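PDB 4FVS: putative lipoprotein from Parabacteroides distasonis, which is of unknown function but has a fold resembling that of the LolA and LolB lipoprotein carriers and probably binds lipid. Local coordinates for residues N104-Y109 and N116-D121; F6-T11 and F75-K80; N93-I98 and I127-N132; R136-I141 and A169-K174. All blocks are in the same frame, centred on the assembly; numbering follows the deposited sequence.

Contact 1: residues N104-Y109 and N116-D121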
# COMPACT_ATOMS: atom_id res chain seq x y z
N ASN A 104 -10.74 3.06 -1.51
CA ASN A 104 -10.99 3.72 -0.24
C ASN A 104 -10.31 2.99 0.91
O ASN A 104 -10.07 1.78 0.84
CB ASN A 104 -12.48 3.84 0.06
CG ASN A 104 -13.17 2.54 0.42
OD1 ASN A 104 -12.90 1.48 -0.14
ND2 ASN A 104 -14.09 2.58 1.34
N TYR A 105 -10.04 3.76 1.99
CA TYR A 105 -9.52 3.28 3.25
C TYR A 105 -10.47 3.80 4.32
O TYR A 105 -10.49 4.99 4.62
CB TYR A 105 -8.04 3.69 3.47
CG TYR A 105 -7.08 2.82 2.68
CD1 TYR A 105 -6.85 3.05 1.33
CD2 TYR A 105 -6.44 1.75 3.29
CE1 TYR A 105 -5.99 2.23 0.59
CE2 TYR A 105 -5.58 0.92 2.56
CZ TYR A 105 -5.36 1.16 1.21
OH TYR A 105 -4.50 0.37 0.49
N PRO A 106 -11.34 2.92 4.84
CA PRO A 106 -12.31 3.37 5.86
C PRO A 106 -11.62 3.84 7.15
O PRO A 106 -10.53 3.40 7.47
CB PRO A 106 -13.16 2.11 6.11
CG PRO A 106 -12.95 1.25 4.91
CD PRO A 106 -11.51 1.49 4.55
N ASN A 107 -12.25 4.79 7.84
CA ASN A 107 -11.81 5.39 9.10
C ASN A 107 -12.59 4.75 10.25
O ASN A 107 -13.77 5.05 10.45
CB ASN A 107 -12.02 6.91 9.06
CG ASN A 107 -11.72 7.66 10.34
OD1 ASN A 107 -11.01 7.19 11.24
ND2 ASN A 107 -12.23 8.89 10.41
N PRO A 108 -11.93 3.90 11.06
CA PRO A 108 -12.66 3.22 12.15
C PRO A 108 -12.84 4.09 13.39
O PRO A 108 -13.55 3.68 14.33
CB PRO A 108 -11.76 2.04 12.46
CG PRO A 108 -10.40 2.54 12.13
CD PRO A 108 -10.54 3.44 10.96
N TYR A 109 -12.21 5.28 13.40
CA TYR A 109 -12.27 6.20 14.54
C TYR A 109 -13.41 7.20 14.40
O TYR A 109 -13.79 7.83 15.38
CB TYR A 109 -10.94 6.94 14.71
CG TYR A 109 -9.75 6.00 14.73
CD1 TYR A 109 -9.46 5.25 15.86
CD2 TYR A 109 -8.93 5.85 13.61
CE1 TYR A 109 -8.36 4.39 15.90
CE2 TYR A 109 -7.84 4.98 13.63
CZ TYR A 109 -7.56 4.26 14.78
OH TYR A 109 -6.48 3.41 14.87
N ASN A 116 -19.27 -3.99 11.41
CA ASN A 116 -20.10 -5.04 10.81
C ASN A 116 -20.72 -4.61 9.49
O ASN A 116 -21.31 -5.44 8.79
CB ASN A 116 -21.23 -5.44 11.77
CG ASN A 116 -20.74 -5.92 13.12
OD1 ASN A 116 -19.80 -6.72 13.24
ND2 ASN A 116 -21.39 -5.43 14.18
N ASN A 117 -20.61 -3.32 9.14
CA ASN A 117 -21.16 -2.80 7.89
C ASN A 117 -20.19 -1.77 7.33
O ASN A 117 -20.34 -0.55 7.54
CB ASN A 117 -22.57 -2.23 8.09
CG ASN A 117 -23.19 -1.62 6.85
OD1 ASN A 117 -22.90 -2.01 5.70
ND2 ASN A 117 -24.06 -0.65 7.05
N VAL A 118 -19.17 -2.27 6.65
CA VAL A 118 -18.20 -1.35 6.11
C VAL A 118 -17.86 -1.82 4.69
O VAL A 118 -17.49 -2.99 4.45
CB VAL A 118 -16.97 -1.17 7.05
CG1 VAL A 118 -16.34 -2.49 7.47
CG2 VAL A 118 -15.95 -0.23 6.45
N TYR A 119 -18.08 -0.87 3.74
CA TYR A 119 -17.84 -1.06 2.30
C TYR A 119 -16.37 -0.81 1.94
O TYR A 119 -15.79 0.19 2.35
CB TYR A 119 -18.74 -0.15 1.44
CG TYR A 119 -18.55 -0.35 -0.05
CD1 TYR A 119 -19.24 -1.36 -0.74
CD2 TYR A 119 -17.66 0.44 -0.77
CE1 TYR A 119 -19.02 -1.58 -2.10
CE2 TYR A 119 -17.44 0.22 -2.14
CZ TYR A 119 -18.12 -0.79 -2.80
OH TYR A 119 -17.89 -0.98 -4.13
N PHE A 120 -15.82 -1.70 1.12
CA PHE A 120 -14.45 -1.60 0.62
C PHE A 120 -14.42 -1.71 -0.88
O PHE A 120 -15.01 -2.63 -1.42
CB PHE A 120 -13.55 -2.71 1.19
CG PHE A 120 -13.17 -2.63 2.64
CD1 PHE A 120 -13.96 -3.23 3.60
CD2 PHE A 120 -11.98 -2.04 3.04
CE1 PHE A 120 -13.60 -3.21 4.95
CE2 PHE A 120 -11.60 -2.02 4.38
CZ PHE A 120 -12.43 -2.59 5.33
N ASP A 121 -13.70 -0.82 -1.55
CA ASP A 121 -13.53 -0.91 -2.99
C ASP A 121 -12.64 -2.08 -3.32
O ASP A 121 -11.75 -2.38 -2.55
CB ASP A 121 -12.87 0.38 -3.51
CG ASP A 121 -13.69 1.64 -3.46
OD1 ASP A 121 -14.91 1.56 -3.75
OD2 ASP A 121 -13.11 2.71 -3.26
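N104 and P106 meet V118 to D121 in a surface contact between the end of strand 102-104 with the start of the loop after it, and the later part of that loop, which leads to strand 123-129. It illustrates how an asparagine side chain can do the work of a peptide group. Its amide offers a carbonyl oxygen and an N-H to the backbone opposite: N104 OD1 accepts from D121 N at 2.8 Å, while N104 ND2 donates to Y119 O at 3.1 Å in a nearly straight bond (171°) that lies in the amide plane. Gripped at both ends, the amide is fixed in its rotation; CG placed between the backbone N and the carbonyl carbon (chi1 72°) carries it across the gap. D121 returns the exchange less directly, its OD2 taking N104 N at 3.0 Å on the anti side of the carboxylate, with the bond bent to 140°.

Beside this polar knot lies an apolar one. P106 CG sits over the face of the F120 ring, 4.0 Å from its centroid, in a CH-pi contact, and P106 CB packs against V118 CG2 at 3.7 Å.

E74 accepts a second bond from N104 ND2. R144 of strand 132-154 donates to the backbone oxygens of both N104 and D121, Y105 pairs through its backbone with F75 of strand 74-78, and F120 rests on F146 and on V164 of strand 157-171.

Contact 2: residues F6-T11 and F75-K80; sequences FFFPQT and FFLDSK
F6 and F75 have their CA atoms 6.2 Å apart, but F8 and L77 are separated by 8.3 Å, so the loop 6-11 diverges from strand 75-78, and no hydrogen bond joins them. The contact is made by side chains, and F75 is its hub. With CG anti to the backbone N (chi1 176°), its ring reaches in among the loop phenylalanines. The edge of F75 points into the face of F6 in a T-shaped stack, centroids 4.8 Å apart and planes at 72°, with F75 CE1 over the middle of the F6 ring. One face of F75 is covered in turn by the backbone, F7 N lying 3.4 Å above the plane near the ring centre, where the chain bends through an inverse gamma turn at F7. The F7 ring turns its edge toward the face of F75 in an offset edge-to-face pairing.

F6, F7 and F75 thus form an aromatic cluster, deeply buried. In the LolA/LolB clan a curved antiparallel sheet encloses a hydrophobic cavity, and this cluster probably occupies part of the corresponding interior.

Further along, F8 CB touches F75 CZ at 3.7 Å, and L77 CD1 sits over the F8 ring, 4.1 Å from its centroid; P9 CD covers the opposite face. W16 meets F8 edge-to-face, as Y187 does F7. F6 also packs on C70 of strand 60-71, which is disulfide-bonded to C4.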
# COMPACT_ATOMS: atom_id res chain seq x y z
N PHE A 6 -7.10 11.69 6.94
CA PHE A 6 -6.20 11.42 5.84
C PHE A 6 -5.21 10.32 6.25
O PHE A 6 -4.34 10.55 7.09
CB PHE A 6 -5.48 12.72 5.45
CG PHE A 6 -5.11 12.83 4.00
CD1 PHE A 6 -6.01 13.32 3.07
CD2 PHE A 6 -3.84 12.48 3.56
CE1 PHE A 6 -5.66 13.44 1.73
CE2 PHE A 6 -3.49 12.60 2.21
CZ PHE A 6 -4.40 13.07 1.31
N PHE A 7 -5.35 9.12 5.67
CA PHE A 7 -4.48 7.99 6.00
C PHE A 7 -3.25 7.98 5.07
O PHE A 7 -3.00 7.00 4.37
CB PHE A 7 -5.25 6.67 5.94
CG PHE A 7 -6.34 6.61 6.99
CD1 PHE A 7 -6.02 6.43 8.33
CD2 PHE A 7 -7.68 6.75 6.63
CE1 PHE A 7 -7.02 6.39 9.29
CE2 PHE A 7 -8.67 6.71 7.60
CZ PHE A 7 -8.34 6.53 8.93
N PHE A 8 -2.47 9.07 5.10
CA PHE A 8 -1.26 9.26 4.31
C PHE A 8 -0.59 10.56 4.73
O PHE A 8 -1.32 11.46 5.13
CB PHE A 8 -1.63 9.29 2.83
CG PHE A 8 -0.51 9.05 1.84
CD1 PHE A 8 0.02 7.77 1.66
CD2 PHE A 8 -0.03 10.08 1.05
CE1 PHE A 8 1.04 7.55 0.75
CE2 PHE A 8 0.98 9.85 0.12
CZ PHE A 8 1.50 8.58 -0.03
N PRO A 9 0.77 10.72 4.65
CA PRO A 9 1.38 12.01 5.02
C PRO A 9 0.80 13.14 4.17
O PRO A 9 0.52 12.94 2.99
CB PRO A 9 2.86 11.78 4.76
CG PRO A 9 3.03 10.34 4.87
CD PRO A 9 1.81 9.77 4.23
N GLN A 10 0.56 14.30 4.78
CA GLN A 10 -0.08 15.40 4.08
C GLN A 10 0.69 16.73 4.24
O GLN A 10 0.13 17.79 3.95
CB GLN A 10 -1.54 15.56 4.58
CG GLN A 10 -1.67 15.65 6.11
CD GLN A 10 -3.07 15.90 6.60
OE1 GLN A 10 -4.06 15.97 5.86
NE2 GLN A 10 -3.20 16.06 7.90
N THR A 11 1.97 16.67 4.67
CA THR A 11 2.80 17.86 4.83
C THR A 11 3.88 17.85 3.76
O THR A 11 4.61 16.87 3.65
CB THR A 11 3.38 17.94 6.25
OG1 THR A 11 2.30 17.99 7.18
CG2 THR A 11 4.28 19.17 6.44
N PHE A 75 -11.61 8.83 2.24
CA PHE A 75 -10.20 8.82 1.89
C PHE A 75 -9.88 7.71 0.88
O PHE A 75 -10.22 6.54 1.10
CB PHE A 75 -9.32 8.67 3.15
CG PHE A 75 -7.84 8.57 2.82
CD1 PHE A 75 -7.09 9.71 2.54
CD2 PHE A 75 -7.22 7.33 2.72
CE1 PHE A 75 -5.75 9.62 2.17
CE2 PHE A 75 -5.87 7.24 2.36
CZ PHE A 75 -5.15 8.39 2.10
N PHE A 76 -9.14 8.07 -0.18
CA PHE A 76 -8.71 7.16 -1.25
C PHE A 76 -7.21 7.22 -1.50
O PHE A 76 -6.58 8.26 -1.37
CB PHE A 76 -9.45 7.48 -2.55
CG PHE A 76 -10.96 7.46 -2.44
CD1 PHE A 76 -11.66 8.58 -2.00
CD2 PHE A 76 -11.69 6.32 -2.78
CE1 PHE A 76 -13.04 8.55 -1.88
CE2 PHE A 76 -13.07 6.30 -2.66
CZ PHE A 76 -13.74 7.42 -2.22
N LEU A 77 -6.64 6.10 -1.90
CA LEU A 77 -5.22 5.96 -2.20
C LEU A 77 -5.04 5.04 -3.40
O LEU A 77 -5.81 4.08 -3.54
CB LEU A 77 -4.52 5.40 -0.95
CG LEU A 77 -3.00 5.19 -0.97
CD1 LEU A 77 -2.25 6.51 -1.13
CD2 LEU A 77 -2.56 4.52 0.30
N ASP A 78 -4.03 5.30 -4.28
CA ASP A 78 -3.77 4.43 -5.42
C ASP A 78 -3.48 3.01 -4.92
O ASP A 78 -2.63 2.83 -4.02
CB ASP A 78 -2.63 4.97 -6.31
CG ASP A 78 -2.69 4.55 -7.78
OD1 ASP A 78 -3.18 3.42 -8.06
OD2 ASP A 78 -2.22 5.33 -8.64
N SER A 79 -4.21 2.01 -5.47
CA SER A 79 -4.14 0.59 -5.08
C SER A 79 -2.75 -0.04 -5.25
O SER A 79 -2.55 -1.11 -4.67
CB SER A 79 -5.17 -0.25 -5.84
OG SER A 79 -5.12 -0.08 -7.25
N LYS A 80 -1.78 0.62 -5.92
CA LYS A 80 -0.41 0.09 -6.10
C LYS A 80 0.35 0.10 -4.76
O LYS A 80 1.30 -0.69 -4.59
CB LYS A 80 0.39 0.85 -7.21
CG LYS A 80 0.67 2.33 -6.98
CD LYS A 80 1.57 2.85 -8.05
CE LYS A 80 1.56 4.33 -8.17
NZ LYS A 80 2.26 4.76 -9.41

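Contact 3: residues N93-I98 and I127-N132; sequences NTNVDI and IYDKKN
D97 and Y128 form the hydrogen-bonded pair at the heart of a short antiparallel join between strands 96-98 and 127-129. D97 N donates to Y128 O at 2.8 Å and Y128 N to D97 O at 2.9 Å; the non-hydrogen-bonded pairs V96/D129 and I98/I127 flank them. On the face of V96, I98 and I127 the packing is close. I127 holds CG1 anti to its backbone N (chi1 177°), which lays it against V96 CG1 at 3.5 Å, while its CD1 meets I98 CD1. On the other face D97 and Y128 run side by side, D97 CB lying off-centre over the tyrosine ring.

The end at T94, N95, K130 and K131 is looser, with both lysines exposed to solvent. One firm bond remains there, K130 N to N95 O at 2.7 Å. The K130 chain folds back at chi3 (-93°), and NZ gains a weak bond to T94 O, a long salt bridge of 3.9 Å to D97 OD2 and a weak bond to a water that also reaches V96 O.

Strand 96-98 is an edge strand within the chain, with N62 donating to the backbone oxygens of N93 and V96. Strand 123-129 lies between it and strand 132-154, pairing with the latter through I127 with K137 and D129 with N135.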
# COMPACT_ATOMS: atom_id res chain seq x y z
N ASN A 93 11.77 -3.92 -12.28
CA ASN A 93 12.72 -3.04 -12.93
C ASN A 93 11.98 -1.72 -13.15
O ASN A 93 10.79 -1.63 -12.83
CB ASN A 93 13.29 -3.67 -14.20
CG ASN A 93 12.31 -3.84 -15.31
OD1 ASN A 93 11.93 -2.87 -15.96
ND2 ASN A 93 11.93 -5.08 -15.60
N THR A 94 12.66 -0.68 -13.62
CA THR A 94 12.05 0.65 -13.72
C THR A 94 11.03 0.76 -14.87
O THR A 94 10.24 1.72 -14.86
CB THR A 94 13.11 1.72 -13.84
OG1 THR A 94 14.25 1.28 -13.09
CG2 THR A 94 12.64 3.05 -13.28
N ASN A 95 11.00 -0.22 -15.79
CA ASN A 95 10.02 -0.25 -16.90
C ASN A 95 8.70 -0.82 -16.43
O ASN A 95 7.70 -0.68 -17.12
CB ASN A 95 10.54 -1.05 -18.09
CG ASN A 95 11.76 -0.47 -18.73
OD1 ASN A 95 11.91 0.76 -18.87
ND2 ASN A 95 12.65 -1.36 -19.17
N VAL A 96 8.69 -1.45 -15.26
CA VAL A 96 7.50 -2.04 -14.67
C VAL A 96 6.57 -0.94 -14.14
O VAL A 96 6.99 -0.08 -13.36
CB VAL A 96 7.86 -3.06 -13.59
CG1 VAL A 96 6.62 -3.66 -12.97
CG2 VAL A 96 8.74 -4.16 -14.17
N ASP A 97 5.31 -0.95 -14.60
CA ASP A 97 4.29 -0.02 -14.15
C ASP A 97 3.04 -0.79 -13.70
O ASP A 97 2.92 -1.99 -13.96
CB ASP A 97 3.95 1.02 -15.24
CG ASP A 97 3.68 2.42 -14.68
OD1 ASP A 97 3.22 2.53 -13.51
OD2 ASP A 97 3.95 3.41 -15.39
N ILE A 98 2.15 -0.11 -12.97
CA ILE A 98 0.89 -0.68 -12.49
C ILE A 98 -0.22 0.29 -12.89
O ILE A 98 -0.04 1.51 -12.84
CB ILE A 98 0.93 -0.99 -10.97
CG1 ILE A 98 2.00 -2.07 -10.65
CG2 ILE A 98 -0.41 -1.48 -10.48
CD1 ILE A 98 2.30 -2.36 -9.18
N ILE A 127 0.06 -5.31 -13.68
CA ILE A 127 1.47 -4.96 -13.57
C ILE A 127 2.10 -5.38 -14.91
O ILE A 127 1.87 -6.50 -15.38
CB ILE A 127 2.11 -5.56 -12.31
CG1 ILE A 127 3.59 -5.26 -12.23
CG2 ILE A 127 1.81 -7.05 -12.13
CD1 ILE A 127 4.13 -5.36 -10.80
N TYR A 128 2.76 -4.44 -15.59
CA TYR A 128 3.28 -4.67 -16.94
C TYR A 128 4.57 -3.93 -17.19
O TYR A 128 4.90 -3.00 -16.46
CB TYR A 128 2.21 -4.20 -17.98
CG TYR A 128 1.89 -2.72 -17.93
CD1 TYR A 128 0.95 -2.22 -17.03
CD2 TYR A 128 2.54 -1.81 -18.76
CE1 TYR A 128 0.69 -0.85 -16.94
CE2 TYR A 128 2.28 -0.44 -18.69
CZ TYR A 128 1.36 0.04 -17.77
OH TYR A 128 1.10 1.40 -17.70
N ASP A 129 5.25 -4.26 -18.31
CA ASP A 129 6.46 -3.62 -18.79
C ASP A 129 6.05 -2.51 -19.77
O ASP A 129 5.48 -2.80 -20.81
CB ASP A 129 7.37 -4.70 -19.45
CG ASP A 129 8.72 -4.29 -20.04
OD1 ASP A 129 8.94 -3.08 -20.26
OD2 ASP A 129 9.54 -5.20 -20.35
N LYS A 130 6.32 -1.24 -19.41
CA LYS A 130 6.03 -0.03 -20.21
C LYS A 130 6.54 -0.15 -21.64
O LYS A 130 5.89 0.35 -22.57
CB LYS A 130 6.66 1.22 -19.56
CG LYS A 130 5.84 1.79 -18.39
CD LYS A 130 6.48 3.02 -17.71
CE LYS A 130 7.35 2.66 -16.52
NZ LYS A 130 7.77 3.86 -15.75
N LYS A 131 7.71 -0.82 -21.82
CA LYS A 131 8.40 -1.00 -23.10
C LYS A 131 7.88 -2.24 -23.88
O LYS A 131 8.02 -2.28 -25.11
CB LYS A 131 9.92 -1.12 -22.89
CG LYS A 131 10.58 0.01 -22.08
CD LYS A 131 10.90 1.28 -22.87
CE LYS A 131 11.66 2.26 -22.01
NZ LYS A 131 12.30 3.36 -22.80
N ASN A 132 7.28 -3.22 -23.17
CA ASN A 132 6.72 -4.44 -23.76
C ASN A 132 5.46 -4.84 -23.00
O ASN A 132 5.53 -5.65 -22.06
CB ASN A 132 7.76 -5.58 -23.77
CG ASN A 132 7.26 -6.88 -24.37
OD1 ASN A 132 6.36 -6.91 -25.22
ND2 ASN A 132 7.83 -7.99 -23.91
O HOH W 1 6.56 3.12 -12.75

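Contact 4: residues R136-I141 and A169-K174; sequences RKDMAI and ATRSPK
R136 lays its guanidinium against P173, whose CG lies over one face, 3.8 Å above the plane and toward the rim. A bend at chi2 (-73°) turns the arginine chain to this position, where its NH1 is also bonded to the backbone oxygen of K134. The two segments belong to the beta hairpin of strands 132-154 and 157-171, near the ends remote from its turn. D138 with R171 and A140 with A169 are hydrogen-bonded antiparallel pairs, and M139 with T170 is the non-hydrogen-bonded pair between them. The bond from A140 N to A169 O is 2.9 Å long and almost straight (173°).

On the face with M139, a selenomethionine, CG of that residue packs beside T170 CG2 at 4.0 Å. Next to it K137 CG touches S172 CB at 3.8 Å, before the lysine chain extends to a salt bridge with E91.

On the opposite face D138 and R171 run alongside each other. D138 OD2 forms a salt bridge at the edge of the R171 guanidinium, 3.4 Å from NH1, while D138 OD1 forms another with K126. The two cations probably favour the ionised form of D138, and the paired salt bridges link strands 123-129, 132-154 and 157-171 by charge as well as by backbone bonds.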
# COMPACT_ATOMS: atom_id res chain seq x y z
N ARG A 136 2.88 -8.92 -19.01
CA ARG A 136 1.98 -8.42 -17.96
C ARG A 136 1.48 -9.54 -17.03
O ARG A 136 1.61 -10.73 -17.33
CB ARG A 136 0.76 -7.66 -18.57
CG ARG A 136 -0.39 -8.50 -19.18
CD ARG A 136 -0.02 -9.14 -20.50
NE ARG A 136 -1.13 -9.90 -21.07
CZ ARG A 136 -1.02 -10.67 -22.15
NH1 ARG A 136 0.14 -10.77 -22.79
NH2 ARG A 136 -2.08 -11.32 -22.61
N LYS A 137 0.89 -9.10 -15.90
CA LYS A 137 0.27 -9.89 -14.85
C LYS A 137 -0.94 -9.18 -14.34
O LYS A 137 -0.91 -7.96 -14.14
CB LYS A 137 1.23 -10.15 -13.65
CG LYS A 137 2.24 -11.27 -13.78
CD LYS A 137 3.05 -11.38 -12.48
CE LYS A 137 4.19 -12.37 -12.55
NZ LYS A 137 5.04 -12.30 -11.33
N ASP A 138 -2.00 -9.94 -14.08
CA ASP A 138 -3.22 -9.46 -13.43
C ASP A 138 -3.10 -9.67 -11.95
O ASP A 138 -2.66 -10.74 -11.54
CB ASP A 138 -4.46 -10.20 -13.94
CG ASP A 138 -5.03 -9.71 -15.23
OD1 ASP A 138 -5.37 -8.51 -15.31
OD2 ASP A 138 -5.28 -10.56 -16.12
N MSE A 139 -3.51 -8.69 -11.14
CA MSE A 139 -3.52 -8.87 -9.70
C MSE A 139 -4.82 -8.35 -9.17
O MSE A 139 -5.13 -7.17 -9.36
CB MSE A 139 -2.33 -8.21 -9.02
CG MSE A 139 -1.01 -8.62 -9.67
SE MSE A 139 0.49 -8.12 -8.66
CE MSE A 139 0.32 -9.36 -7.24
N ALA A 140 -5.62 -9.25 -8.57
CA ALA A 140 -6.92 -8.91 -8.02
C ALA A 140 -6.87 -8.84 -6.49
O ALA A 140 -6.54 -9.82 -5.84
CB ALA A 140 -7.95 -9.93 -8.47
N ILE A 141 -7.12 -7.65 -5.95
CA ILE A 141 -7.20 -7.39 -4.51
C ILE A 141 -8.69 -7.30 -4.20
O ILE A 141 -9.35 -6.36 -4.61
CB ILE A 141 -6.38 -6.14 -4.07
CG1 ILE A 141 -4.90 -6.23 -4.55
CG2 ILE A 141 -6.45 -5.92 -2.55
CD1 ILE A 141 -4.33 -4.85 -4.98
N ALA A 169 -5.12 -12.56 -5.82
CA ALA A 169 -5.06 -13.57 -6.87
C ALA A 169 -4.24 -13.00 -8.00
O ALA A 169 -4.52 -11.88 -8.41
CB ALA A 169 -6.46 -13.97 -7.32
N THR A 170 -3.17 -13.71 -8.43
CA THR A 170 -2.22 -13.25 -9.46
C THR A 170 -2.22 -14.24 -10.65
O THR A 170 -1.84 -15.41 -10.49
CB THR A 170 -0.82 -13.07 -8.85
OG1 THR A 170 -0.92 -12.30 -7.66
CG2 THR A 170 0.16 -12.41 -9.81
N ARG A 171 -2.65 -13.73 -11.83
CA ARG A 171 -2.74 -14.40 -13.13
C ARG A 171 -1.67 -13.89 -14.07
O ARG A 171 -1.32 -12.71 -14.03
CB ARG A 171 -4.10 -14.17 -13.77
CG ARG A 171 -5.24 -14.80 -13.01
CD ARG A 171 -6.57 -14.43 -13.61
NE ARG A 171 -6.90 -15.31 -14.72
CZ ARG A 171 -6.84 -14.95 -16.00
NH1 ARG A 171 -6.46 -13.72 -16.34
NH2 ARG A 171 -7.16 -15.82 -16.95
N SER A 172 -1.15 -14.77 -14.94
CA SER A 172 -0.09 -14.44 -15.88
C SER A 172 -0.21 -15.28 -17.15
O SER A 172 -0.52 -16.48 -17.04
CB SER A 172 1.27 -14.65 -15.25
OG SER A 172 2.30 -14.29 -16.16
N PRO A 173 0.06 -14.70 -18.35
CA PRO A 173 -0.03 -15.48 -19.59
C PRO A 173 0.94 -16.66 -19.58
O PRO A 173 0.62 -17.70 -20.18
CB PRO A 173 0.32 -14.47 -20.69
CG PRO A 173 1.00 -13.36 -20.03
CD PRO A 173 0.42 -13.29 -18.65
N LYS A 174 2.08 -16.53 -18.87
CA LYS A 174 3.16 -17.51 -18.74
C LYS A 174 2.76 -18.70 -17.85
O LYS A 174 2.99 -19.84 -18.25
CB LYS A 174 4.44 -16.85 -18.19
CG LYS A 174 5.04 -15.80 -19.13
CD LYS A 174 6.08 -14.91 -18.43
CE LYS A 174 6.66 -13.87 -19.36
NZ LYS A 174 7.61 -12.98 -18.65

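Overall arrangement
The four contacts fall into two pairs. Contacts 1 and 2, with centres 14 Å apart, are joined by a probable hydrogen bond from Y105 N to F75 O (2.9 Å), so the surface loop borders directly on the buried phenylalanines. Contacts 3 and 4, likewise 14 Å between centres, share adjoining strands, with I127 O 2.8 Å from K137 N. Contacts 1 and 3 lie on opposite sides of the chain's centre, with their own centres about 31 Å apart. Contact 2 links the two pairs lightly: K80 CB packs on I98 CG2, and S79 O approaches I141 CD1. No ligand marks a site, but contact 2 is nearest the chain's centre, where a lipid cavity would be expected.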